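Probable cell division protein WhiA (Thermotoga maritima, PDB 3HYI) probably takes part in cell division and chromosome segregation as a DNA-binding protein that joins a degenerate LAGLIDADG homing endonuclease domain to a helix-turn-helix domain. Local coordinates at residues Y132-N137 and L179-A184. Residues are numbered along the deposited sequence; the frame is centred on the assembly and turned at random.
Sequences YHLEIN and LVFLEA
Phe181, reaching from helix 175-184 to strand 134-138, meets Leu134 and Ile136 and illustrates how a helix packs on an antiparallel sheet, these two segments touching through apolar side chains. With chi1 at -177°, the ring extends away from the helix backbone and lies against both strand residues. Leu134 lies roughly perpendicular to the phenylalanine side chain and sets both methyls against it: CD2 makes a CH-pi contact over one face, 4.1 Å from the ring centroid and displaced toward the rim, while CD1 lies 3.6 Å from CD2 of Phe181. Farther along the strand, Ile136 CD1 comes obliquely to the end of the ring, 3.9 Å from CZ of Phe181. With an alanine in place of Phe181, Leu134 would probably lose the ring face against its CD2 methyl and Ile136 its contact across to the helix, leaving a gap between helix and strand. Next comes Leu182, which runs antiparallel alongside Leu134 and brings its CD2 to 3.9 Å from Leu134 CD1. Ile172 and helix 108-122, through Leu115, Leu118 and Phe119, continue this apolar layer inside the LAGLIDADG-like domain. On the other side of the strand Glu135 takes hydrogen bonds from His133 NE2 to OE1, through the anti lone pair and in the ring plane, and from Asn137 ND2 to OE2, well above the carboxylate plane; Lys169 adds a salt bridge. The alternation of the strand thus sorts its chemistry, and with no hydrogen bond between the two segments, their contact rests on buried hydrocarbon surfaces.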
# COMPACT_ATOMS: atom_id res chain seq x y z
N TYR A 132 -2.49 0.36 -0.90
CA TYR A 132 -2.60 0.62 -2.31
C TYR A 132 -4.07 0.54 -2.68
O TYR A 132 -4.62 -0.55 -2.84
CB TYR A 132 -1.78 -0.38 -3.13
CG TYR A 132 -0.27 -0.26 -2.97
CD1 TYR A 132 0.33 0.94 -2.60
CD2 TYR A 132 0.56 -1.35 -3.22
CE1 TYR A 132 1.70 1.05 -2.47
CE2 TYR A 132 1.94 -1.25 -3.09
CZ TYR A 132 2.50 -0.04 -2.72
OH TYR A 132 3.86 0.08 -2.58
N HIS A 133 -4.71 1.70 -2.81
CA HIS A 133 -6.13 1.76 -3.11
C HIS A 133 -6.54 3.10 -3.71
O HIS A 133 -6.36 4.15 -3.10
CB HIS A 133 -6.96 1.50 -1.85
CG HIS A 133 -8.41 1.25 -2.12
ND1 HIS A 133 -8.86 0.12 -2.76
CD2 HIS A 133 -9.51 1.98 -1.82
CE1 HIS A 133 -10.18 0.17 -2.85
NE2 HIS A 133 -10.60 1.29 -2.29
N LEU A 134 -7.09 3.04 -4.92
CA LEU A 134 -7.73 4.18 -5.55
C LEU A 134 -9.10 3.70 -6.00
O LEU A 134 -9.21 2.67 -6.67
CB LEU A 134 -6.91 4.69 -6.73
CG LEU A 134 -7.47 5.94 -7.42
CD1 LEU A 134 -6.34 6.80 -7.99
CD2 LEU A 134 -8.48 5.57 -8.51
N GLU A 135 -10.15 4.44 -5.63
CA GLU A 135 -11.52 4.02 -5.92
C GLU A 135 -12.33 5.10 -6.62
O GLU A 135 -12.03 6.28 -6.51
CB GLU A 135 -12.23 3.59 -4.63
CG GLU A 135 -12.35 4.68 -3.58
CD GLU A 135 -13.18 4.25 -2.39
OE1 GLU A 135 -12.98 3.12 -1.90
OE2 GLU A 135 -14.03 5.05 -1.94
N ILE A 136 -13.34 4.65 -7.36
CA ILE A 136 -14.35 5.54 -7.94
C ILE A 136 -15.73 4.96 -7.64
O ILE A 136 -16.04 3.83 -8.03
CB ILE A 136 -14.16 5.68 -9.47
CG1 ILE A 136 -12.96 6.57 -9.77
CG2 ILE A 136 -15.41 6.28 -10.11
CD1 ILE A 136 -12.59 6.61 -11.24
N ASN A 137 -16.55 5.73 -6.94
CA ASN A 137 -17.91 5.34 -6.61
C ASN A 137 -18.88 5.80 -7.69
O ASN A 137 -18.78 6.94 -8.17
CB ASN A 137 -18.33 5.90 -5.26
CG ASN A 137 -17.68 5.18 -4.10
OD1 ASN A 137 -18.36 4.56 -3.28
ND2 ASN A 137 -16.35 5.26 -4.02
N LEU A 179 -0.35 5.13 -10.30
CA LEU A 179 0.50 6.22 -10.77
C LEU A 179 0.18 6.62 -12.21
O LEU A 179 0.17 7.81 -12.54
CB LEU A 179 1.98 5.84 -10.65
CG LEU A 179 2.52 5.82 -9.21
CD1 LEU A 179 3.89 5.17 -9.15
CD2 LEU A 179 2.56 7.23 -8.63
N VAL A 180 -0.08 5.63 -13.07
CA VAL A 180 -0.49 5.87 -14.45
C VAL A 180 -1.80 6.65 -14.49
O VAL A 180 -1.94 7.62 -15.23
CB VAL A 180 -0.68 4.55 -15.23
CG1 VAL A 180 -1.20 4.83 -16.64
CG2 VAL A 180 0.62 3.76 -15.29
N PHE A 181 -2.75 6.20 -13.68
CA PHE A 181 -4.05 6.84 -13.55
C PHE A 181 -3.90 8.29 -13.11
O PHE A 181 -4.46 9.20 -13.74
CB PHE A 181 -4.91 6.08 -12.54
CG PHE A 181 -6.30 6.62 -12.39
CD1 PHE A 181 -7.35 6.11 -13.15
CD2 PHE A 181 -6.57 7.64 -11.47
CE1 PHE A 181 -8.64 6.61 -13.01
CE2 PHE A 181 -7.86 8.14 -11.33
CZ PHE A 181 -8.89 7.63 -12.10
N LEU A 182 -3.14 8.50 -12.04
CA LEU A 182 -2.97 9.84 -11.47
C LEU A 182 -2.26 10.79 -12.44
O LEU A 182 -2.67 11.94 -12.58
CB LEU A 182 -2.20 9.77 -10.15
CG LEU A 182 -2.96 9.14 -8.97
CD1 LEU A 182 -2.05 9.00 -7.77
CD2 LEU A 182 -4.20 9.94 -8.61
N GLU A 183 -1.21 10.30 -13.10
CA GLU A 183 -0.49 11.12 -14.07
C GLU A 183 -1.35 11.43 -15.30
O GLU A 183 -1.29 12.54 -15.82
CB GLU A 183 0.81 10.44 -14.50
CG GLU A 183 1.67 11.33 -15.40
CD GLU A 183 3.09 10.85 -15.54
OE1 GLU A 183 3.44 9.78 -14.99
OE2 GLU A 183 3.87 11.54 -16.23
N ALA A 184 -2.13 10.46 -15.75
CA ALA A 184 -3.05 10.65 -16.87
C ALA A 184 -4.01 11.82 -16.62
O ALA A 184 -4.22 12.64 -17.51
CB ALA A 184 -3.83 9.37 -17.15